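Local coordinates for protein papain-like protease (Human betacoronavirus 2c EMC/2012, PDB 4RNA) that probably cleaves the viral polyprotein as a papain-like cysteine protease and, like related coronavirus enzymes, removes ubiquitin and ISG15 from host proteins, at residues C183-V188 / L206-Y211; E218-R223 / R236-H241; F268-G273 / S303-K308; V278-H283 / F294-V299. All blocks are in the same frame, centred on the assembly; numbering follows the deposited sequence. Where two conformers were deposited one is given.

Contact 1 of 4, residues C183-V188 / L206-Y211; sequences CSARMV and LKACCY
Ala185 starts the contact, with its methyl group directed at the short 3-10 turn of 206-208. Its CB lies 4.0 Å from Ala208 CB and 3.9 Å from Cys209 SG. Ala185 CB thus sits between the Ala208 methyl and the Cys209 sulfur in a small apolar patch. Cys209 CB does not point at the strand. Its SG, opposite the carbonyl carbon and next to the backbone N (chi1 -53°), is the part that makes the touch.

At Arg186 the side chain turns away, so the backbone takes the contact. The Ala208 methyl rests against the peptide here, with Ala208 CB 3.6 Å from Arg186 C. The small residue lets the turn sit close to the strand. The Arg186 side chain runs to the other side, toward Val202 and Gln204 of strand 197-204.

Met187 carries the next part. Its CB meets Ala208 CB at 3.7 Å, the shortest of the apolar pairs. From there the chain runs out past the turn and bends at chi3 (59°). This bend brings Met187 CE to 4.2 Å from Lys207 O. Leu238 and His241 of strand 233-242 pack on the same side chain.

No hydrogen bond joins the two segments. The turn is held from within by Cys209 N to Leu206 O, at 2.9 Å. The arrangement is a tight 3-10 turn packed on a sheet strand by small side chains. It lies at the base of the zinc-bearing fingers, where the chain leaves strand 197-204 and heads for the palm, as in related coronavirus papain-like proteases.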
# COMPACT_ATOMS: atom_id res chain seq x y z
N CYS A 183 -9.93 -23.13 -9.56
CA CYS A 183 -9.86 -24.03 -10.70
C CYS A 183 -8.48 -23.82 -11.37
O CYS A 183 -7.69 -23.02 -10.88
CB CYS A 183 -11.04 -23.72 -11.66
SG CYS A 183 -11.18 -22.06 -12.41
N SER A 184 -8.21 -24.53 -12.48
CA SER A 184 -7.03 -24.35 -13.31
C SER A 184 -7.10 -23.09 -14.17
O SER A 184 -8.18 -22.73 -14.64
CB SER A 184 -7.02 -25.48 -14.32
OG SER A 184 -6.31 -26.54 -13.75
N ALA A 185 -5.97 -22.42 -14.38
CA ALA A 185 -5.93 -21.45 -15.47
C ALA A 185 -4.53 -21.44 -15.97
O ALA A 185 -3.59 -21.77 -15.23
CB ALA A 185 -6.35 -20.07 -14.99
N ARG A 186 -4.35 -21.08 -17.23
CA ARG A 186 -3.03 -21.18 -17.78
C ARG A 186 -2.86 -20.18 -18.88
O ARG A 186 -3.79 -19.96 -19.65
CB ARG A 186 -2.88 -22.58 -18.30
CG ARG A 186 -1.49 -22.97 -18.74
CD ARG A 186 -1.60 -24.32 -19.40
NE ARG A 186 -0.28 -24.70 -19.86
CZ ARG A 186 0.74 -25.01 -19.05
NH1 ARG A 186 0.60 -25.01 -17.72
NH2 ARG A 186 1.92 -25.32 -19.59
N MET A 187 -1.67 -19.58 -18.96
CA MET A 187 -1.38 -18.59 -19.99
C MET A 187 0.05 -18.88 -20.50
O MET A 187 0.99 -18.89 -19.69
CB MET A 187 -1.50 -17.20 -19.38
CG MET A 187 -1.59 -16.07 -20.38
SD MET A 187 -1.53 -14.48 -19.49
CE MET A 187 0.03 -14.66 -18.69
N VAL A 188 0.21 -19.16 -21.81
CA VAL A 188 1.57 -19.43 -22.36
C VAL A 188 1.96 -18.38 -23.40
O VAL A 188 1.33 -18.29 -24.44
CB VAL A 188 1.69 -20.84 -22.95
CG1 VAL A 188 3.14 -21.16 -23.28
CG2 VAL A 188 1.12 -21.88 -21.99
N LEU A 206 -4.55 -17.29 -10.84
CA LEU A 206 -4.98 -15.92 -11.03
C LEU A 206 -4.10 -15.11 -11.94
O LEU A 206 -4.60 -14.24 -12.63
CB LEU A 206 -5.07 -15.19 -9.68
CG LEU A 206 -6.39 -15.43 -9.00
CD1 LEU A 206 -6.40 -14.63 -7.70
CD2 LEU A 206 -7.51 -14.97 -9.89
N LYS A 207 -2.79 -15.35 -11.89
CA LYS A 207 -1.83 -14.66 -12.77
C LYS A 207 -2.13 -14.81 -14.26
O LYS A 207 -1.91 -13.86 -15.03
CB LYS A 207 -0.38 -15.07 -12.48
CG LYS A 207 0.07 -14.62 -11.10
CD LYS A 207 1.59 -14.60 -10.93
CE LYS A 207 2.20 -16.01 -10.83
NZ LYS A 207 1.99 -16.72 -9.52
N ALA A 208 -2.64 -15.99 -14.65
CA ALA A 208 -3.13 -16.24 -16.01
C ALA A 208 -4.44 -15.47 -16.37
O ALA A 208 -4.84 -15.47 -17.50
CB ALA A 208 -3.31 -17.76 -16.24
N CYS A 209 -5.07 -14.77 -15.41
CA CYS A 209 -6.39 -14.24 -15.64
C CYS A 209 -6.40 -12.76 -15.63
O CYS A 209 -7.50 -12.23 -15.73
CB CYS A 209 -7.45 -14.68 -14.62
SG CYS A 209 -7.61 -16.46 -14.36
N CYS A 210 -5.25 -12.13 -15.38
CA CYS A 210 -5.18 -10.63 -15.33
C CYS A 210 -4.04 -10.19 -16.22
O CYS A 210 -2.96 -10.82 -16.23
CB CYS A 210 -4.88 -10.13 -13.89
SG CYS A 210 -6.08 -10.78 -12.72
N TYR A 211 -4.20 -9.07 -16.94
CA TYR A 211 -3.11 -8.61 -17.75
C TYR A 211 -3.24 -7.13 -17.82
O TYR A 211 -4.33 -6.67 -17.99
CB TYR A 211 -3.21 -9.23 -19.15
CG TYR A 211 -2.03 -8.86 -20.02
CD1 TYR A 211 -2.03 -7.70 -20.80
CD2 TYR A 211 -0.84 -9.65 -20.03
CE1 TYR A 211 -0.92 -7.36 -21.60
CE2 TYR A 211 0.25 -9.29 -20.81
CZ TYR A 211 0.21 -8.16 -21.60
OH TYR A 211 1.29 -7.82 -22.38

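Contact 2 of 4, residues E218-R223 / R236-H241; sequences EDLRAR and RQLVEH
Leu220 and Leu238 form the apolar centre where the end of helix 217-221 packs on strand 233-242. The strand belongs to the antiparallel sheet of the zinc-bearing fingers, and has a classic beta bulge at Val239 and Glu240, both facing Val188.

Both leucines place CG opposite the backbone N (chi1 -176° for Leu220, -175° for Leu238). This directs both side chains into the space between helix and strand, and Leu238 CD2 lies 3.6 Å from Leu220 CD2. The same Leu220 methyl also meets His241 CE1 at 3.8 Å, with the two side chains nearly at right angles. The aliphatic part of Arg221 adds to the patch, its CG 4.0 Å from Leu238 CD2.

Gln237 is fully extended and reaches across to the turn after the helix. Its OE1 comes 3.2 Å from Arg223 CB, while its CG packs against Arg221 O. Its NE2 gives a hydrogen bond to a water. This water also donates to Arg221 O and Leu238 O.

No direct hydrogen bond spans the contact; water does the polar work. A second water donates to Leu220 O and Ala222 O, each at 2.8 Å. Its approach to Leu238 N is too short to be trusted and remains doubtful.

His241 NE2 is bonded to Ala208 O, and Arg221 also makes a cation-pi contact with Tyr319. At His241 ND1 a third water lies in the ring plane and in the guanidinium plane, 2.9 Å from Arg221 NE and 2.9 Å from His241 ND1.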
# COMPACT_ATOMS: atom_id res chain seq x y z
N GLU A 218 -8.26 -9.50 -28.82
CA GLU A 218 -7.52 -9.28 -30.11
C GLU A 218 -6.15 -8.69 -29.86
O GLU A 218 -5.19 -9.22 -30.39
CB GLU A 218 -8.25 -8.34 -31.06
CG GLU A 218 -9.51 -8.93 -31.62
CD GLU A 218 -10.74 -8.34 -30.96
OE1 GLU A 218 -11.77 -8.16 -31.67
OE2 GLU A 218 -10.66 -8.03 -29.74
N ASP A 219 -6.07 -7.59 -29.09
CA ASP A 219 -4.73 -7.00 -28.76
C ASP A 219 -3.89 -7.93 -27.96
O ASP A 219 -2.69 -8.05 -28.22
CB ASP A 219 -4.83 -5.64 -28.13
CG ASP A 219 -5.43 -4.61 -29.09
OD1 ASP A 219 -5.11 -4.72 -30.30
OD2 ASP A 219 -6.22 -3.69 -28.69
N LEU A 220 -4.51 -8.67 -27.04
CA LEU A 220 -3.75 -9.56 -26.18
C LEU A 220 -3.07 -10.63 -26.98
O LEU A 220 -1.96 -11.07 -26.62
CB LEU A 220 -4.64 -10.23 -25.13
CG LEU A 220 -3.96 -11.11 -24.13
CD1 LEU A 220 -3.10 -10.34 -23.10
CD2 LEU A 220 -4.99 -12.04 -23.48
N ARG A 221 -3.75 -11.07 -28.04
CA ARG A 221 -3.32 -12.25 -28.80
C ARG A 221 -2.43 -11.88 -30.01
O ARG A 221 -1.91 -12.73 -30.73
CB ARG A 221 -4.57 -13.00 -29.28
CG ARG A 221 -5.31 -13.74 -28.18
CD ARG A 221 -6.64 -14.22 -28.76
NE ARG A 221 -7.40 -15.01 -27.77
CZ ARG A 221 -8.52 -15.71 -28.02
NH1 ARG A 221 -9.01 -15.77 -29.24
NH2 ARG A 221 -9.13 -16.35 -27.03
N ALA A 222 -2.31 -10.60 -30.26
CA ALA A 222 -1.54 -10.14 -31.44
C ALA A 222 -0.03 -10.42 -31.28
O ALA A 222 0.49 -10.50 -30.16
CB ALA A 222 -1.75 -8.64 -31.69
N ARG A 223 0.68 -10.43 -32.41
CA ARG A 223 2.12 -10.67 -32.43
C ARG A 223 2.83 -9.33 -32.23
O ARG A 223 2.46 -8.33 -32.85
CB ARG A 223 2.56 -11.32 -33.76
CG ARG A 223 4.05 -11.72 -33.81
CD ARG A 223 4.48 -12.37 -35.15
NE ARG A 223 4.48 -11.39 -36.25
CZ ARG A 223 3.71 -11.47 -37.34
NH1 ARG A 223 2.90 -12.52 -37.51
NH2 ARG A 223 3.76 -10.54 -38.27
N ARG A 236 7.02 -11.73 -29.88
CA ARG A 236 6.37 -12.18 -28.64
C ARG A 236 4.89 -12.44 -28.98
O ARG A 236 4.22 -11.52 -29.53
CB ARG A 236 6.52 -11.06 -27.58
CG ARG A 236 5.56 -11.08 -26.38
CD ARG A 236 6.10 -10.18 -25.24
NE ARG A 236 5.27 -10.22 -24.03
CZ ARG A 236 5.38 -11.12 -23.06
NH1 ARG A 236 6.31 -12.09 -23.11
NH2 ARG A 236 4.57 -11.05 -22.01
N GLN A 237 4.39 -13.60 -28.63
CA GLN A 237 2.97 -13.85 -28.89
C GLN A 237 2.35 -14.78 -27.89
O GLN A 237 2.98 -15.76 -27.48
CB GLN A 237 2.77 -14.37 -30.35
CG GLN A 237 1.33 -14.60 -30.76
CD GLN A 237 1.21 -14.91 -32.25
OE1 GLN A 237 2.02 -14.44 -33.08
NE2 GLN A 237 0.23 -15.74 -32.58
N LEU A 238 1.09 -14.50 -27.50
CA LEU A 238 0.30 -15.47 -26.73
C LEU A 238 -0.07 -16.78 -27.54
O LEU A 238 -0.70 -16.72 -28.59
CB LEU A 238 -0.96 -14.76 -26.20
CG LEU A 238 -1.86 -15.59 -25.26
CD1 LEU A 238 -1.17 -16.05 -23.95
CD2 LEU A 238 -3.14 -14.76 -25.00
N VAL A 239 0.38 -17.95 -27.09
CA VAL A 239 0.08 -19.15 -27.86
C VAL A 239 -0.95 -20.10 -27.19
O VAL A 239 -1.61 -20.93 -27.87
CB VAL A 239 1.36 -19.92 -28.23
CG1 VAL A 239 2.16 -19.10 -29.27
CG2 VAL A 239 2.18 -20.22 -26.98
N GLU A 240 -1.14 -19.96 -25.88
CA GLU A 240 -2.19 -20.77 -25.24
C GLU A 240 -2.78 -20.01 -24.07
O GLU A 240 -2.07 -19.31 -23.34
CB GLU A 240 -1.64 -22.12 -24.79
CG GLU A 240 -2.72 -23.15 -24.59
CD GLU A 240 -2.53 -23.91 -23.29
OE1 GLU A 240 -3.36 -23.72 -22.36
OE2 GLU A 240 -1.54 -24.65 -23.19
N HIS A 241 -4.08 -20.13 -23.90
CA HIS A 241 -4.79 -19.39 -22.87
C HIS A 241 -6.01 -20.14 -22.41
O HIS A 241 -6.95 -20.35 -23.17
CB HIS A 241 -5.14 -18.00 -23.37
CG HIS A 241 -5.25 -17.00 -22.27
ND1 HIS A 241 -5.70 -15.72 -22.46
CD2 HIS A 241 -4.92 -17.10 -20.91
CE1 HIS A 241 -5.64 -15.05 -21.29
NE2 HIS A 241 -5.18 -15.89 -20.34
O HOH W 1 0.09 -12.30 -28.08
O HOH W 2 -1.98 -15.26 -30.37
O HOH W 3 -7.12 -14.94 -24.89

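Contact 3 of 4, residues F268-G273 / S303-K308; sequences FNVFQG and SDWKCK
The Phe268 ring meets the Trp305 indole with its own edge, Phe268 CZ lying 4.0 Å from Trp305 CE3. At the edge of the indole, in its plane, sits Gln272 NE2, 3.8 Å from Trp305 CZ2. The Gln272 amide stands nearly upright to the indole, at 82°. One face of the indole has Cys307 CB over its centre, 3.5 Å above the plane. Lys293 makes a cation-pi contact with the same tryptophan.

Val270 fills the middle. Its CG2 touches Trp305 CZ3 and Cys307 SG, both at 3.7 Å. Cys307 SG lies between its own backbone N and carbonyl carbon (chi1 59°), which turns it toward this methyl and obliquely toward the Phe268 ring.

One backbone hydrogen bond joins these two segments, Phe271 N to Lys308 O at 3.0 Å. The same oxygen receives a CA-H contact from Val270 CA at 3.2 Å. Phe271 O is buried without a polar partner, and Lys308 CB lies 3.4 Å from it.

The short segments run 72° apart, and Val270, Trp305 and Cys307 pack between them. The backbone of Asn269 pairs onward with Thr310 and Asp311. Strand 267-272 pairs along its other edge with 280-287. Strand 252-258 pairs with 304-315, and its Pro252 touches Phe271 and Lys308. Ile291 of strand 290-294 packs on Phe268 and Trp305 within this palm sheet.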
# COMPACT_ATOMS: atom_id res chain seq x y z
N PHE A 268 -16.93 -3.35 -17.79
CA PHE A 268 -15.70 -2.57 -17.87
C PHE A 268 -15.77 -1.38 -16.97
O PHE A 268 -16.88 -0.91 -16.65
CB PHE A 268 -15.38 -2.16 -19.34
CG PHE A 268 -16.47 -1.34 -20.01
CD1 PHE A 268 -17.55 -1.97 -20.62
CD2 PHE A 268 -16.42 0.02 -19.96
CE1 PHE A 268 -18.56 -1.27 -21.24
CE2 PHE A 268 -17.42 0.75 -20.59
CZ PHE A 268 -18.49 0.12 -21.23
N ASN A 269 -14.62 -0.84 -16.55
CA ASN A 269 -14.67 0.45 -15.86
C ASN A 269 -14.26 1.62 -16.68
O ASN A 269 -13.55 1.48 -17.69
CB ASN A 269 -13.80 0.43 -14.58
CG ASN A 269 -14.31 -0.63 -13.59
OD1 ASN A 269 -15.51 -0.72 -13.37
ND2 ASN A 269 -13.39 -1.43 -12.99
N VAL A 270 -14.71 2.80 -16.25
CA VAL A 270 -14.42 3.97 -17.06
C VAL A 270 -13.90 4.99 -16.06
O VAL A 270 -14.36 5.04 -14.91
CB VAL A 270 -15.73 4.50 -17.75
CG1 VAL A 270 -15.57 5.92 -18.19
CG2 VAL A 270 -16.12 3.62 -18.93
N PHE A 271 -12.87 5.76 -16.45
CA PHE A 271 -12.46 6.90 -15.64
C PHE A 271 -12.75 8.17 -16.42
O PHE A 271 -12.32 8.28 -17.57
CB PHE A 271 -10.99 6.78 -15.28
CG PHE A 271 -10.45 7.91 -14.40
CD1 PHE A 271 -10.77 8.00 -13.04
CD2 PHE A 271 -9.59 8.85 -14.92
CE1 PHE A 271 -10.26 9.01 -12.25
CE2 PHE A 271 -9.09 9.88 -14.13
CZ PHE A 271 -9.41 9.94 -12.79
N GLN A 272 -13.44 9.12 -15.78
CA GLN A 272 -13.92 10.39 -16.38
C GLN A 272 -13.18 11.60 -15.85
O GLN A 272 -13.11 11.78 -14.62
CB GLN A 272 -15.41 10.59 -16.08
CG GLN A 272 -16.35 9.74 -16.94
CD GLN A 272 -17.78 9.64 -16.40
OE1 GLN A 272 -18.12 10.14 -15.33
NE2 GLN A 272 -18.63 8.96 -17.17
N GLY A 273 -12.63 12.39 -16.78
CA GLY A 273 -12.01 13.71 -16.55
C GLY A 273 -10.62 13.80 -15.92
O GLY A 273 -10.48 14.33 -14.81
N SER A 303 -26.86 1.92 -25.85
CA SER A 303 -26.23 0.85 -26.68
C SER A 303 -24.83 1.23 -27.22
O SER A 303 -24.07 0.34 -27.65
CB SER A 303 -27.13 0.45 -27.82
OG SER A 303 -27.42 1.63 -28.56
N ASP A 304 -24.49 2.52 -27.16
CA ASP A 304 -23.20 3.05 -27.67
C ASP A 304 -22.70 4.12 -26.76
O ASP A 304 -23.45 5.05 -26.37
CB ASP A 304 -23.35 3.67 -29.08
CG ASP A 304 -23.86 2.65 -30.10
OD1 ASP A 304 -25.09 2.50 -30.19
OD2 ASP A 304 -23.06 1.93 -30.73
N TRP A 305 -21.40 4.05 -26.48
CA TRP A 305 -20.76 4.92 -25.52
C TRP A 305 -19.33 5.17 -25.85
O TRP A 305 -18.51 4.22 -25.91
CB TRP A 305 -20.87 4.34 -24.12
CG TRP A 305 -20.53 5.30 -23.00
CD1 TRP A 305 -20.55 6.69 -23.03
CD2 TRP A 305 -20.21 4.95 -21.62
NE1 TRP A 305 -20.21 7.20 -21.79
CE2 TRP A 305 -20.02 6.20 -20.90
CE3 TRP A 305 -20.08 3.73 -20.91
CZ2 TRP A 305 -19.69 6.23 -19.52
CZ3 TRP A 305 -19.76 3.77 -19.53
CH2 TRP A 305 -19.57 4.99 -18.86
N LYS A 306 -19.03 6.45 -26.06
CA LYS A 306 -17.67 6.92 -26.21
C LYS A 306 -17.18 7.33 -24.83
O LYS A 306 -17.70 8.25 -24.21
CB LYS A 306 -17.55 8.11 -27.20
CG LYS A 306 -16.08 8.46 -27.49
CD LYS A 306 -15.89 9.32 -28.74
CE LYS A 306 -16.23 10.78 -28.50
NZ LYS A 306 -15.83 11.63 -29.67
N CYS A 307 -16.16 6.64 -24.37
CA CYS A 307 -15.72 6.79 -22.97
C CYS A 307 -14.27 6.23 -22.83
O CYS A 307 -13.80 5.46 -23.68
CB CYS A 307 -16.66 6.00 -22.06
SG CYS A 307 -16.66 4.24 -22.52
N LYS A 308 -13.62 6.60 -21.74
CA LYS A 308 -12.23 6.22 -21.42
C LYS A 308 -12.20 5.01 -20.51
O LYS A 308 -12.35 5.10 -19.28
CB LYS A 308 -11.53 7.39 -20.76
CG LYS A 308 -11.55 8.65 -21.63
CD LYS A 308 -11.19 9.84 -20.75
CE LYS A 308 -10.63 10.99 -21.57
NZ LYS A 308 -10.20 12.03 -20.58

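Contact 4 of 4, residues V278-H283 / F294-V299; sequences VGHYVH and FDSGTV
His280 NE2 donates to Asp295 OD1 at 2.6 Å, the shortest polar bond of the contact. The bond is bent, with 133° at the hydrogen. The carboxylate oxygen is met on its syn side, though 35° out of its plane, and lies close to the imidazole plane. Ring and carboxylate are turned 51° against each other. Both side chains extend away from their backbone N and meet at about a right angle.

A water bridges the strand and the loop beside them. It donates to Tyr281 O at 2.8 Å and to Ser296 OG at 3.0 Å, and weakly to Phe294 O.

Val282 CG1 packs against Asp295 CB at 4.1 Å. Then the backbones pair. His283 and Phe294 are an antiparallel hydrogen-bonded pair: Phe294 N to His283 O is 2.7 Å, and His283 N to Phe294 O is 3.2 Å. One face of the Phe294 ring takes Val299 CG2, and its edge takes His283 O. His283 and Phe294 both pack on Met120 of helix 115-122, and His283 ND1 bonds to Asn269 OD1.

The loop after Phe294 is closed by Asp295 N to Thr298 O. The histidine lies on strand 280-287 and the aspartate in the loop just after strand 290-294. A histidine oriented by an aspartate in this way, beside the helix that follows Cys113, is consistent with the Cys-His-Asp catalytic triad of papain-like cysteine proteases.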
# COMPACT_ATOMS: atom_id res chain seq x y z
N VAL A 278 -8.33 15.46 -11.43
CA VAL A 278 -8.28 13.97 -11.59
C VAL A 278 -9.53 13.11 -11.20
O VAL A 278 -9.42 12.16 -10.42
CB VAL A 278 -6.91 13.36 -11.12
CG1 VAL A 278 -6.55 12.10 -11.90
CG2 VAL A 278 -5.77 14.36 -11.30
N GLY A 279 -10.72 13.49 -11.70
CA GLY A 279 -11.77 12.54 -12.17
C GLY A 279 -12.73 11.67 -11.35
O GLY A 279 -12.88 11.85 -10.16
N HIS A 280 -13.37 10.70 -12.03
CA HIS A 280 -14.50 9.99 -11.49
C HIS A 280 -14.67 8.63 -12.14
O HIS A 280 -14.57 8.51 -13.37
CB HIS A 280 -15.71 10.87 -11.74
CG HIS A 280 -16.98 10.27 -11.32
ND1 HIS A 280 -17.17 9.76 -10.10
CD2 HIS A 280 -18.17 10.09 -12.01
CE1 HIS A 280 -18.41 9.26 -10.01
NE2 HIS A 280 -19.02 9.48 -11.18
N TYR A 281 -14.89 7.57 -11.34
CA TYR A 281 -14.96 6.22 -11.89
C TYR A 281 -16.41 5.83 -12.09
O TYR A 281 -17.25 6.16 -11.27
CB TYR A 281 -14.30 5.16 -10.95
CG TYR A 281 -12.78 5.18 -10.99
CD1 TYR A 281 -12.08 4.40 -11.91
CD2 TYR A 281 -12.06 5.94 -10.09
CE1 TYR A 281 -10.69 4.38 -11.94
CE2 TYR A 281 -10.67 5.95 -10.11
CZ TYR A 281 -10.00 5.16 -11.04
OH TYR A 281 -8.61 5.14 -11.09
N VAL A 282 -16.69 5.07 -13.15
CA VAL A 282 -18.00 4.54 -13.40
C VAL A 282 -17.86 3.08 -13.79
O VAL A 282 -16.95 2.68 -14.56
CB VAL A 282 -18.68 5.37 -14.54
CG1 VAL A 282 -20.11 4.88 -14.84
CG2 VAL A 282 -18.70 6.84 -14.16
N HIS A 283 -18.74 2.23 -13.25
CA HIS A 283 -18.68 0.81 -13.55
C HIS A 283 -19.77 0.49 -14.56
O HIS A 283 -20.91 0.94 -14.37
CB HIS A 283 -18.90 -0.03 -12.29
CG HIS A 283 -18.90 -1.54 -12.56
ND1 HIS A 283 -17.80 -2.20 -12.79
CD2 HIS A 283 -19.95 -2.46 -12.65
CE1 HIS A 283 -18.04 -3.51 -12.99
NE2 HIS A 283 -19.37 -3.70 -12.91
N PHE A 294 -23.20 2.26 -14.00
CA PHE A 294 -23.47 2.35 -12.58
C PHE A 294 -22.55 3.40 -12.01
O PHE A 294 -21.34 3.16 -11.73
CB PHE A 294 -23.23 1.01 -11.92
CG PHE A 294 -24.24 -0.03 -12.27
CD1 PHE A 294 -25.44 -0.10 -11.55
CD2 PHE A 294 -24.01 -0.96 -13.26
CE1 PHE A 294 -26.39 -1.06 -11.85
CE2 PHE A 294 -24.94 -1.93 -13.56
CZ PHE A 294 -26.14 -1.99 -12.85
N ASP A 295 -23.09 4.59 -11.91
CA ASP A 295 -22.30 5.69 -11.46
C ASP A 295 -22.63 5.92 -10.00
O ASP A 295 -23.55 6.70 -9.66
CB ASP A 295 -22.57 6.93 -12.30
CG ASP A 295 -21.80 8.13 -11.78
OD1 ASP A 295 -21.04 7.97 -10.80
OD2 ASP A 295 -21.95 9.24 -12.33
N SER A 296 -21.90 5.20 -9.14
CA SER A 296 -22.04 5.31 -7.67
C SER A 296 -23.49 5.32 -7.14
O SER A 296 -23.92 6.28 -6.49
CB SER A 296 -21.22 6.50 -7.16
OG SER A 296 -19.82 6.26 -7.30
N GLY A 297 -24.23 4.24 -7.41
CA GLY A 297 -25.58 4.10 -6.88
C GLY A 297 -26.59 4.87 -7.73
O GLY A 297 -27.63 5.29 -7.22
N THR A 298 -26.25 5.07 -9.00
CA THR A 298 -27.11 5.68 -10.04
C THR A 298 -26.96 4.71 -11.24
O THR A 298 -25.91 4.05 -11.35
CB THR A 298 -26.58 7.10 -10.39
OG1 THR A 298 -26.94 8.00 -9.33
CG2 THR A 298 -27.12 7.64 -11.74
N VAL A 299 -27.98 4.59 -12.10
CA VAL A 299 -27.84 3.78 -13.32
C VAL A 299 -28.37 4.50 -14.58
O VAL A 299 -29.35 5.23 -14.51
CB VAL A 299 -28.35 2.31 -13.19
CG1 VAL A 299 -29.85 2.22 -13.21
CG2 VAL A 299 -27.84 1.44 -14.33
O HOH W 4 -18.94 4.58 -9.64

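Contact 1 comes first and closes the loop that runs out along strand 186-193 and back along 197-204. Contact 2 follows in series and closes a second loop, from helix 217-221 through strand 224-227 to 233-242. The two touch through the pairing of Val188 with Val239 and Glu240. Both belong to the finger region; their loops carry the zinc ligands Cys193 and Cys196, and Cys228 and Cys230. Further on, contact 3 closes a long loop in the palm, and contact 4 is nested inside it. These two share the pairing of strands 267-272 and 280-287, with centres about 10 Å apart. Contacts 1 and 4, base of the fingers and probable catalytic site, have centres about 29 Å apart.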